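Local coordinates for protein fructuronate-tagaturonate epimerase UxaE from Cohnella laeviribosi in complex with 1 glycerol (Cohnella laeviribosi, PDB 6IL9) that catalyses the epimerisation that interconverts fructuronate and tagaturonate, probably at a zinc site in its TIM barrel, at residues A[223-227]-A[228-232]; A[409-412]-A[413-416]; A[478-481]-A[482-486]. All coordinates share one frame; numbering follows the deposited sequence.

In the fold
In this TIM barrel of eight parallel strands the three contacts are local motifs set far apart. Contact 1 is a two-stranded hairpin at the periphery, its centre about 32 Å from that of the chain. Contact 2 is a turn in the loop between helices 384-402 and 432-440. Contact 3, on helix 469-487, is the most central; its nearest atoms lie about 19 Å from contact 1 and about 17 Å from contact 2. It approaches the glycerol without touching it: the side chain of His-483 is about 9 Å away. His-483 also bonds the backbone N of Asp-347, next to the phosphoserine at 346 and shortly after His-343, which holds the zinc with His-161 and Asp-273.

Contact 1: A[223-227]-A[228-232]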
ATOM      1  N   PHE A 223      28.832   9.479 -16.295  1.00 28.68           N
ATOM      2  CA  PHE A 223      28.380   8.098 -16.324  1.00 28.45           C
ATOM      3  C   PHE A 223      27.351   7.932 -17.430  1.00 23.94           C
ATOM      4  O   PHE A 223      26.449   8.760 -17.572  1.00 26.11           O
ATOM      5  CB  PHE A 223      27.792   7.693 -14.972  1.00 29.54           C
ATOM      6  CG  PHE A 223      28.768   7.811 -13.845  1.00 26.59           C
ATOM      7  CD1 PHE A 223      28.951   9.022 -13.201  1.00 27.44           C
ATOM      8  CD2 PHE A 223      29.519   6.716 -13.451  1.00 29.57           C
ATOM      9  CE1 PHE A 223      29.866   9.142 -12.167  1.00 30.06           C
ATOM     10  CE2 PHE A 223      30.438   6.826 -12.411  1.00 33.37           C
ATOM     11  CZ  PHE A 223      30.607   8.042 -11.773  1.00 29.68           C
ATOM     12  N   GLN A 224      27.501   6.872 -18.214  1.00 28.27           N
ATOM     13  CA  GLN A 224      26.603   6.592 -19.329  1.00 27.17           C
ATOM     14  C   GLN A 224      25.554   5.622 -18.808  1.00 28.21           C
ATOM     15  O   GLN A 224      25.845   4.450 -18.553  1.00 33.64           O
ATOM     16  CB  GLN A 224      27.369   6.030 -20.523  1.00 26.48           C
ATOM     17  CG  GLN A 224      28.592   6.849 -20.927  1.00 29.87           C
ATOM     18  CD  GLN A 224      28.239   8.195 -21.546  1.00 29.15           C
ATOM     19  OE1 GLN A 224      27.134   8.393 -22.059  1.00 33.23           O
ATOM     20  NE2 GLN A 224      29.179   9.133 -21.488  1.00 32.45           N
ATOM     21  N   VAL A 225      24.336   6.125 -18.622  1.00 27.04           N
ATOM     22  CA  VAL A 225      23.219   5.304 -18.172  1.00 26.72           C
ATOM     23  C   VAL A 225      22.281   5.141 -19.359  1.00 27.64           C
ATOM     24  O   VAL A 225      21.341   5.923 -19.539  1.00 26.37           O
ATOM     25  CB  VAL A 225      22.520   5.938 -16.956  1.00 26.06           C
ATOM     26  CG1 VAL A 225      21.516   4.983 -16.347  1.00 24.75           C
ATOM     27  CG2 VAL A 225      23.562   6.345 -15.918  1.00 23.11           C
ATOM     28  N   GLY A 226      22.551   4.142 -20.195  1.00 31.39           N
ATOM     29  CA  GLY A 226      21.911   4.066 -21.486  1.00 28.74           C
ATOM     30  C   GLY A 226      22.193   5.324 -22.282  1.00 29.70           C
ATOM     31  O   GLY A 226      23.331   5.807 -22.341  1.00 29.23           O
ATOM     32  N   PRO A 227      21.152   5.899 -22.892  1.00 27.41           N
ATOM     33  CA  PRO A 227      21.337   7.109 -23.702  1.00 28.00           C
ATOM     34  C   PRO A 227      21.516   8.375 -22.887  1.00 31.00           C
ATOM     35  O   PRO A 227      21.611   9.461 -23.470  1.00 29.83           O
ATOM     36  CB  PRO A 227      20.041   7.163 -24.526  1.00 30.92           C
ATOM     37  CG  PRO A 227      19.024   6.522 -23.639  1.00 31.39           C
ATOM     38  CD  PRO A 227      19.744   5.461 -22.851  1.00 29.78           C
ATOM     39  N   HIS A 228      21.574   8.271 -21.565  1.00 26.02           N
ATOM     40  CA  HIS A 228      21.626   9.426 -20.686  1.00 27.91           C
ATOM     41  C   HIS A 228      23.020   9.569 -20.097  1.00 27.40           C
ATOM     42  O   HIS A 228      23.583   8.602 -19.580  1.00 30.63           O
ATOM     43  CB  HIS A 228      20.585   9.294 -19.573  1.00 26.54           C
ATOM     44  CG  HIS A 228      19.210   9.027 -20.093  1.00 26.21           C
ATOM     45  ND1 HIS A 228      18.455   9.998 -20.711  1.00 24.49           N
ATOM     46  CD2 HIS A 228      18.473   7.893 -20.133  1.00 27.59           C
ATOM     47  CE1 HIS A 228      17.299   9.481 -21.084  1.00 24.69           C
ATOM     48  NE2 HIS A 228      17.286   8.203 -20.752  1.00 25.89           N
ATOM     49  N   ALA A 229      23.571  10.766 -20.190  1.00 27.26           N
ATOM     50  CA  ALA A 229      24.844  11.087 -19.566  1.00 27.54           C
ATOM     51  C   ALA A 229      24.557  11.810 -18.260  1.00 28.38           C
ATOM     52  O   ALA A 229      23.785  12.774 -18.236  1.00 26.69           O
ATOM     53  CB  ALA A 229      25.708  11.950 -20.486  1.00 31.92           C
ATOM     54  N   ILE A 230      25.144  11.317 -17.172  1.00 27.79           N
ATOM     55  CA  ILE A 230      24.997  11.915 -15.848  1.00 26.55           C
ATOM     56  C   ILE A 230      26.373  12.397 -15.417  1.00 23.95           C
ATOM     57  O   ILE A 230      27.301  11.592 -15.278  1.00 26.02           O
ATOM     58  CB  ILE A 230      24.412  10.922 -14.830  1.00 25.24           C
ATOM     59  CG1 ILE A 230      23.022  10.455 -15.280  1.00 28.39           C
ATOM     60  CG2 ILE A 230      24.345  11.557 -13.448  1.00 26.55           C
ATOM     61  CD1 ILE A 230      22.346   9.510 -14.293  1.00 27.06           C
ATOM     62  N   HIS A 231      26.507  13.702 -15.228  1.00 29.63           N
ATOM     63  CA  HIS A 231      27.787  14.322 -14.923  1.00 33.31           C
ATOM     64  C   HIS A 231      27.713  14.982 -13.555  1.00 26.78           C
ATOM     65  O   HIS A 231      26.696  15.586 -13.202  1.00 29.90           O
ATOM     66  CB  HIS A 231      28.162  15.356 -15.994  1.00 35.17           C
ATOM     67  CG  HIS A 231      29.532  15.931 -15.827  1.00 31.94           C
ATOM     68  ND1 HIS A 231      30.678  15.227 -16.134  1.00 36.68           N
ATOM     69  CD2 HIS A 231      29.943  17.146 -15.389  1.00 36.60           C
ATOM     70  CE1 HIS A 231      31.734  15.983 -15.890  1.00 34.83           C
ATOM     71  NE2 HIS A 231      31.316  17.150 -15.436  1.00 34.84           N
ATOM     72  N   PHE A 232      28.788  14.854 -12.782  1.00 32.73           N
ATOM     73  CA  PHE A 232      28.892  15.479 -11.467  1.00 32.51           C
ATOM     74  C   PHE A 232      30.019  16.499 -11.499  1.00 34.17           C
ATOM     75  O   PHE A 232      31.181  16.136 -11.701  1.00 32.34           O
ATOM     76  CB  PHE A 232      29.147  14.442 -10.376  1.00 32.89           C
ATOM     77  CG  PHE A 232      28.024  13.470 -10.202  1.00 28.16           C
ATOM     78  CD1 PHE A 232      27.979  12.313 -10.960  1.00 31.32           C
ATOM     79  CD2 PHE A 232      27.014  13.716  -9.285  1.00 31.43           C
ATOM     80  CE1 PHE A 232      26.946  11.416 -10.809  1.00 26.99           C
ATOM     81  CE2 PHE A 232      25.966  12.816  -9.123  1.00 28.47           C
ATOM     82  CZ  PHE A 232      25.940  11.664  -9.886  1.00 28.45           C
TER
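Phe-223 and Ile-230 face each other as a hydrogen-bonded pair in a tight antiparallel beta hairpin, whose strands 221-225 and 228-232 are joined by a type II' turn from Val-225 to His-228. The N-H of Phe-223 reaches Ile-230 O at 2.8 Å, and Ile-230 N returns the bond to Phe-223 O. Nearer the turn, Val-225 N bonds His-228 O. The closing bond, from His-228 N to Val-225 O, is longer at 3.1 Å. Gly-226 suits the first corner of the turn because its phi of 58° favours a residue without a side chain, and Pro-227 suits the second because its ring restricts phi to the region needed there (-76° here).

The packed face carries Phe-223, Val-225, His-228 and Ile-230, and rests on helices 281-293 and 319-336. Here CG2 of Val-225 meets CD1 of Ile-230 at 3.8 Å; the valine places this methyl anti to its carbonyl carbon, and the isoleucine extends CD1 through a chi2 of -178°. Branched aliphatic residues suit this place, being at home in strands and against the ring of Phe-285. Phe-223 and Phe-232 cross at about a right angle, CE1 of Phe-223 lying 3.9 Å from CD1 of Phe-232.

The other face is loose and open to solvent. Gln-224 and Ala-229 form a non-hydrogen-bonded pair there, and the bent glutamine chain brings OE1 no closer than 4.1 Å to the alanine CB. Ala-229 offers only a methyl across from the exposed Gln-224, whose amide can meet solvent. Back on the packed face, at the turn end, the imidazole of His-228 receives a CH-pi contact from Pro-227, whose CG lies over one ring face, 4.0 Å from the centroid.

Contact 2: A[409-412]-A[413-416]; sequences TNLN and NIRP
Asn-410 and Asn-413 meet round a short 3-10 turn, their side chains crossing at about a right angle and their amide planes 54° apart. From CB, Asn-410 touches Asn-413 ND2 at 3.7 Å. Its CG, 4.0 Å from the same Asn-413 ND2, stands anti to the backbone N (chi1 -178°), which carries the amide toward Asn-412 N and the Asn-413 side chain. At the tip the two branches divide the work. OD1 accepts the backbone N-H of Asn-412 at 3.0 Å, the donor lying above the plane of the amide carbonyl. ND2 lies 3.5 Å from Asn-413 OD1 at an angle too poor for a hydrogen bond, and water joins the two amides instead. One water accepts from ND2 of both asparagines; another donates to OD1 of Asn-412 and of Asn-413, and accepts only weakly from Asn-410 ND2. Asn-413 ND2 has a further partner in Asp-433 OD2, and Asp-433 OD1 accepts from the backbone N of Asn-410, so the two oxygens of one carboxylate bond the backbone of Asn-410 and the side chain of Asn-413.

The backbone tightens the same curve, with Asn-413 N bonded to Asn-410 O and Ile-414 N to Leu-411 O. On the side toward helix 384-402, CD2 of Leu-411 packs against CD1 of Ile-414 at 4.0 Å. Apolar residues suit this side, since Leu-411 rests on Phe-398 and Ile-414 on His-391 and Leu-437, while the asparagine amides also bond water. Asparagine is apt at position 410, where its short side chain can imitate a backbone carbonyl: this is an Asx turn leading into a 3-10 segment.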
ATOM      1  N   THR A 409      -6.207  21.060  -0.876  1.00 13.15           N
ATOM      2  CA  THR A 409      -7.654  21.046  -1.041  1.00 14.37           C
ATOM      3  C   THR A 409      -8.270  22.429  -0.910  1.00 16.76           C
ATOM      4  O   THR A 409      -7.979  23.170   0.035  1.00 18.35           O
ATOM      5  CB  THR A 409      -8.247  20.138   0.025  1.00 16.34           C
ATOM      6  OG1 THR A 409      -7.485  18.920   0.080  1.00 16.74           O
ATOM      7  CG2 THR A 409      -9.705  19.841  -0.248  1.00 13.92           C
ATOM      8  N   ASN A 410      -9.153  22.756  -1.844  1.00 15.19           N
ATOM      9  CA  ASN A 410      -9.926  23.988  -1.778  1.00 15.85           C
ATOM     10  C   ASN A 410     -11.349  23.618  -1.373  1.00 16.18           C
ATOM     11  O   ASN A 410     -12.164  23.234  -2.218  1.00 15.01           O
ATOM     12  CB  ASN A 410      -9.902  24.729  -3.114  1.00 15.18           C
ATOM     13  CG  ASN A 410     -10.650  26.028  -3.040  1.00 14.30           C
ATOM     14  OD1 ASN A 410     -11.057  26.433  -1.958  1.00 14.63           O
ATOM     15  ND2 ASN A 410     -10.843  26.683  -4.177  1.00 14.25           N
ATOM     16  N   LEU A 411     -11.654  23.760  -0.080  1.00 15.72           N
ATOM     17  CA  LEU A 411     -13.009  23.491   0.396  1.00 14.68           C
ATOM     18  C   LEU A 411     -14.051  24.351  -0.312  1.00 16.38           C
ATOM     19  O   LEU A 411     -15.218  23.946  -0.426  1.00 16.43           O
ATOM     20  CB  LEU A 411     -13.090  23.714   1.909  1.00 15.42           C
ATOM     21  CG  LEU A 411     -12.189  22.855   2.795  1.00 21.83           C
ATOM     22  CD1 LEU A 411     -12.376  23.294   4.230  1.00 20.67           C
ATOM     23  CD2 LEU A 411     -12.512  21.379   2.643  1.00 22.07           C
ATOM     24  N   ASN A 412     -13.662  25.541  -0.787  1.00 15.51           N
ATOM     25  CA  ASN A 412     -14.605  26.413  -1.482  1.00 14.95           C
ATOM     26  C   ASN A 412     -15.127  25.800  -2.780  1.00 17.41           C
ATOM     27  O   ASN A 412     -16.145  26.265  -3.307  1.00 18.71           O
ATOM     28  CB  ASN A 412     -13.936  27.766  -1.763  1.00 15.21           C
ATOM     29  CG  ASN A 412     -14.944  28.866  -2.039  1.00 19.87           C
ATOM     30  OD1 ASN A 412     -14.858  29.568  -3.060  1.00 21.74           O
ATOM     31  ND2 ASN A 412     -15.922  29.001  -1.161  1.00 16.54           N
ATOM     32  N   ASN A 413     -14.460  24.769  -3.311  1.00 15.24           N
ATOM     33  CA  ASN A 413     -14.934  24.104  -4.526  1.00 17.40           C
ATOM     34  C   ASN A 413     -16.020  23.072  -4.249  1.00 20.59           C
ATOM     35  O   ASN A 413     -16.649  22.584  -5.195  1.00 21.96           O
ATOM     36  CB  ASN A 413     -13.777  23.397  -5.244  1.00 16.50           C
ATOM     37  CG  ASN A 413     -12.869  24.350  -5.980  1.00 17.47           C
ATOM     38  OD1 ASN A 413     -13.268  25.467  -6.316  1.00 17.69           O
ATOM     39  ND2 ASN A 413     -11.644  23.903  -6.265  1.00 15.42           N
ATOM     40  N   ILE A 414     -16.246  22.718  -2.993  1.00 16.84           N
ATOM     41  CA  ILE A 414     -17.153  21.624  -2.652  1.00 17.37           C
ATOM     42  C   ILE A 414     -18.559  22.186  -2.435  1.00 19.06           C
ATOM     43  O   ILE A 414     -18.758  23.047  -1.573  1.00 21.81           O
ATOM     44  CB  ILE A 414     -16.659  20.874  -1.408  1.00 16.47           C
ATOM     45  CG1 ILE A 414     -15.191  20.448  -1.587  1.00 15.65           C
ATOM     46  CG2 ILE A 414     -17.536  19.643  -1.137  1.00 16.59           C
ATOM     47  CD1 ILE A 414     -14.574  19.795  -0.338  1.00 15.80           C
ATOM     48  N   ARG A 415     -19.529  21.694  -3.203  1.00 19.78           N
ATOM     49  CA  ARG A 415     -20.905  22.154  -3.046  1.00 21.15           C
ATOM     50  C   ARG A 415     -21.401  21.849  -1.634  1.00 22.32           C
ATOM     51  O   ARG A 415     -21.117  20.767  -1.095  1.00 21.04           O
ATOM     52  CB  ARG A 415     -21.832  21.483  -4.066  1.00 21.46           C
ATOM     53  CG  ARG A 415     -21.728  21.986  -5.498  1.00 27.02           C
ATOM     54  CD  ARG A 415     -22.419  21.018  -6.470  1.00 27.41           C
ATOM     55  NE  ARG A 415     -21.730  19.731  -6.489  1.00 25.50           N
ATOM     56  CZ  ARG A 415     -22.215  18.595  -6.981  1.00 33.14           C
ATOM     57  NH1 ARG A 415     -23.423  18.548  -7.538  1.00 29.74           N
ATOM     58  NH2 ARG A 415     -21.471  17.496  -6.923  1.00 25.82           N
ATOM     59  N   PRO A 416     -22.134  22.769  -1.003  1.00 23.78           N
ATOM     60  CA  PRO A 416     -22.735  22.460   0.299  1.00 25.95           C
ATOM     61  C   PRO A 416     -23.699  21.295   0.172  1.00 19.69           C
ATOM     62  O   PRO A 416     -24.399  21.156  -0.835  1.00 23.36           O
ATOM     63  CB  PRO A 416     -23.465  23.756   0.676  1.00 27.24           C
ATOM     64  CG  PRO A 416     -22.787  24.830  -0.158  1.00 28.33           C
ATOM     65  CD  PRO A 416     -22.380  24.161  -1.427  1.00 24.21           C
TER
HETATM   66  O   HOH W   1     -13.601  28.220  -5.412  1.00 16.76           O
HETATM   67  O   HOH W   2      -9.864  26.329  -6.939  1.00 18.90           O
HETATM   68  O   HOH W   3     -18.896  25.806  -2.076  1.00 33.15           O

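Contact 3: A[478-481]-A[482-486]; sequences SHIG and KHLDL
Lys-482 N binds Ser-478 O in the i to i+4 pattern of an alpha-helix, while its CB rests 3.6 Å from His-479 O; the extended chain then leads off to Phe-349, where it makes a cation-pi contact. His-483 follows and does more. Its ND1 donates to His-479 O at 2.8 Å, with the oxygen in the plane of the imidazole, whereas its own backbone N-H reaches that oxygen only weakly. CG lies beside the backbone N (chi1 -73°), turning the ring back along the helix so that CE1 sits over one face of His-479 in an edge-to-face pair, planes at 73°. NE2 of His-479 bonds Thr-370 OG1, which helps to hold that ring, and NE2 of His-483 bonds Asp-347 N. An alanine in place of His-483 would probably leave His-479 O with only weak backbone donors and the N-H of Asp-347 without its acceptor. Leu-484, bonded through N to Ile-480 O, suits the buried side beside Ile-116. Asp-485 N continues the series on Gly-481 O, its carboxylate pairing with Arg-114, and Leu-486 N on Lys-482 O. With ND1 donating and NE2 accepting, His-483 is bonded at both ring nitrogens, which should restrict its rotation.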
ATOM      1  N   SER A 478     -13.595  -2.471 -11.342  1.00 17.61           N
ATOM      2  CA  SER A 478     -13.631  -1.444 -12.375  1.00 16.78           C
ATOM      3  C   SER A 478     -12.546  -0.402 -12.148  1.00 15.48           C
ATOM      4  O   SER A 478     -11.842   0.005 -13.082  1.00 17.62           O
ATOM      5  CB  SER A 478     -15.012  -0.784 -12.387  1.00 21.53           C
ATOM      6  OG  SER A 478     -15.026   0.330 -13.259  1.00 27.75           O
ATOM      7  N   HIS A 479     -12.406   0.046 -10.907  1.00 16.70           N
ATOM      8  CA  HIS A 479     -11.524   1.157 -10.583  1.00 16.48           C
ATOM      9  C   HIS A 479     -10.057   0.734 -10.601  1.00 16.47           C
ATOM     10  O   HIS A 479      -9.228   1.384 -11.241  1.00 15.90           O
ATOM     11  CB  HIS A 479     -11.920   1.712  -9.215  1.00 19.25           C
ATOM     12  CG  HIS A 479     -11.152   2.923  -8.805  1.00 20.57           C
ATOM     13  ND1 HIS A 479     -11.255   4.130  -9.462  1.00 23.07           N
ATOM     14  CD2 HIS A 479     -10.280   3.118  -7.789  1.00 23.53           C
ATOM     15  CE1 HIS A 479     -10.467   5.014  -8.876  1.00 19.44           C
ATOM     16  NE2 HIS A 479      -9.869   4.426  -7.857  1.00 23.45           N
ATOM     17  N   ILE A 480      -9.711  -0.335  -9.882  1.00 14.25           N
ATOM     18  CA  ILE A 480      -8.332  -0.823  -9.964  1.00 14.51           C
ATOM     19  C   ILE A 480      -8.047  -1.396 -11.351  1.00 15.69           C
ATOM     20  O   ILE A 480      -6.918  -1.296 -11.856  1.00 16.66           O
ATOM     21  CB  ILE A 480      -8.067  -1.840  -8.835  1.00 14.82           C
ATOM     22  CG1 ILE A 480      -8.350  -1.183  -7.484  1.00 17.72           C
ATOM     23  CG2 ILE A 480      -6.611  -2.363  -8.865  1.00 15.29           C
ATOM     24  CD1 ILE A 480      -7.532   0.066  -7.225  1.00 20.96           C
ATOM     25  N   GLY A 481      -9.057  -1.992 -11.995  1.00 16.39           N
ATOM     26  CA  GLY A 481      -8.860  -2.468 -13.354  1.00 19.42           C
ATOM     27  C   GLY A 481      -8.400  -1.359 -14.282  1.00 17.59           C
ATOM     28  O   GLY A 481      -7.529  -1.564 -15.126  1.00 17.74           O
ATOM     29  N   LYS A 482      -8.977  -0.169 -14.131  1.00 15.96           N
ATOM     30  CA  LYS A 482      -8.570   0.960 -14.966  1.00 16.82           C
ATOM     31  C   LYS A 482      -7.117   1.345 -14.713  1.00 17.27           C
ATOM     32  O   LYS A 482      -6.401   1.743 -15.643  1.00 17.33           O
ATOM     33  CB  LYS A 482      -9.489   2.152 -14.706  1.00 18.77           C
ATOM     34  CG  LYS A 482      -9.007   3.432 -15.343  1.00 20.35           C
ATOM     35  CD  LYS A 482     -10.020   4.540 -15.146  1.00 22.13           C
ATOM     36  CE  LYS A 482      -9.545   5.802 -15.846  1.00 25.44           C
ATOM     37  NZ  LYS A 482     -10.608   6.847 -15.851  1.00 31.63           N
ATOM     38  N   HIS A 483      -6.668   1.260 -13.457  1.00 15.51           N
ATOM     39  CA  HIS A 483      -5.255   1.490 -13.157  1.00 14.82           C
ATOM     40  C   HIS A 483      -4.377   0.507 -13.919  1.00 14.64           C
ATOM     41  O   HIS A 483      -3.391   0.894 -14.557  1.00 15.13           O
ATOM     42  CB  HIS A 483      -4.989   1.338 -11.652  1.00 16.26           C
ATOM     43  CG  HIS A 483      -5.506   2.465 -10.808  1.00 15.22           C
ATOM     44  ND1 HIS A 483      -6.849   2.682 -10.585  1.00 16.34           N
ATOM     45  CD2 HIS A 483      -4.847   3.411 -10.097  1.00 16.22           C
ATOM     46  CE1 HIS A 483      -6.996   3.724  -9.782  1.00 16.18           C
ATOM     47  NE2 HIS A 483      -5.798   4.184  -9.472  1.00 17.10           N
ATOM     48  N   LEU A 484      -4.708  -0.783 -13.833  1.00 14.81           N
ATOM     49  CA  LEU A 484      -3.884  -1.804 -14.477  1.00 15.51           C
ATOM     50  C   LEU A 484      -3.896  -1.652 -15.997  1.00 16.67           C
ATOM     51  O   LEU A 484      -2.852  -1.776 -16.644  1.00 16.38           O
ATOM     52  CB  LEU A 484      -4.365  -3.197 -14.073  1.00 16.69           C
ATOM     53  CG  LEU A 484      -4.337  -3.487 -12.569  1.00 14.75           C
ATOM     54  CD1 LEU A 484      -4.824  -4.903 -12.308  1.00 21.23           C
ATOM     55  CD2 LEU A 484      -2.931  -3.299 -12.054  1.00 17.23           C
ATOM     56  N   ASP A 485      -5.066  -1.355 -16.571  1.00 15.28           N
ATOM     57  CA  ASP A 485      -5.178  -1.153 -18.014  1.00 16.89           C
ATOM     58  C   ASP A 485      -4.280  -0.015 -18.489  1.00 16.35           C
ATOM     59  O   ASP A 485      -3.568  -0.148 -19.490  1.00 16.45           O
ATOM     60  CB  ASP A 485      -6.638  -0.867 -18.377  1.00 17.67           C
ATOM     61  CG  ASP A 485      -7.532  -2.091 -18.207  1.00 19.07           C
ATOM     62  OD1 ASP A 485      -6.992  -3.197 -17.997  1.00 22.76           O
ATOM     63  OD2 ASP A 485      -8.773  -1.936 -18.278  1.00 25.31           O
ATOM     64  N   LEU A 486      -4.300   1.119 -17.782  1.00 16.18           N
ATOM     65  CA  LEU A 486      -3.499   2.259 -18.226  1.00 16.13           C
ATOM     66  C   LEU A 486      -2.013   2.037 -17.969  1.00 16.24           C
ATOM     67  O   LEU A 486      -1.169   2.592 -18.688  1.00 16.11           O
ATOM     68  CB  LEU A 486      -3.978   3.541 -17.544  1.00 16.91           C
ATOM     69  CG  LEU A 486      -5.307   4.068 -18.079  1.00 18.26           C
ATOM     70  CD1 LEU A 486      -5.864   5.149 -17.172  1.00 19.96           C
ATOM     71  CD2 LEU A 486      -5.069   4.604 -19.475  1.00 18.10           C
TER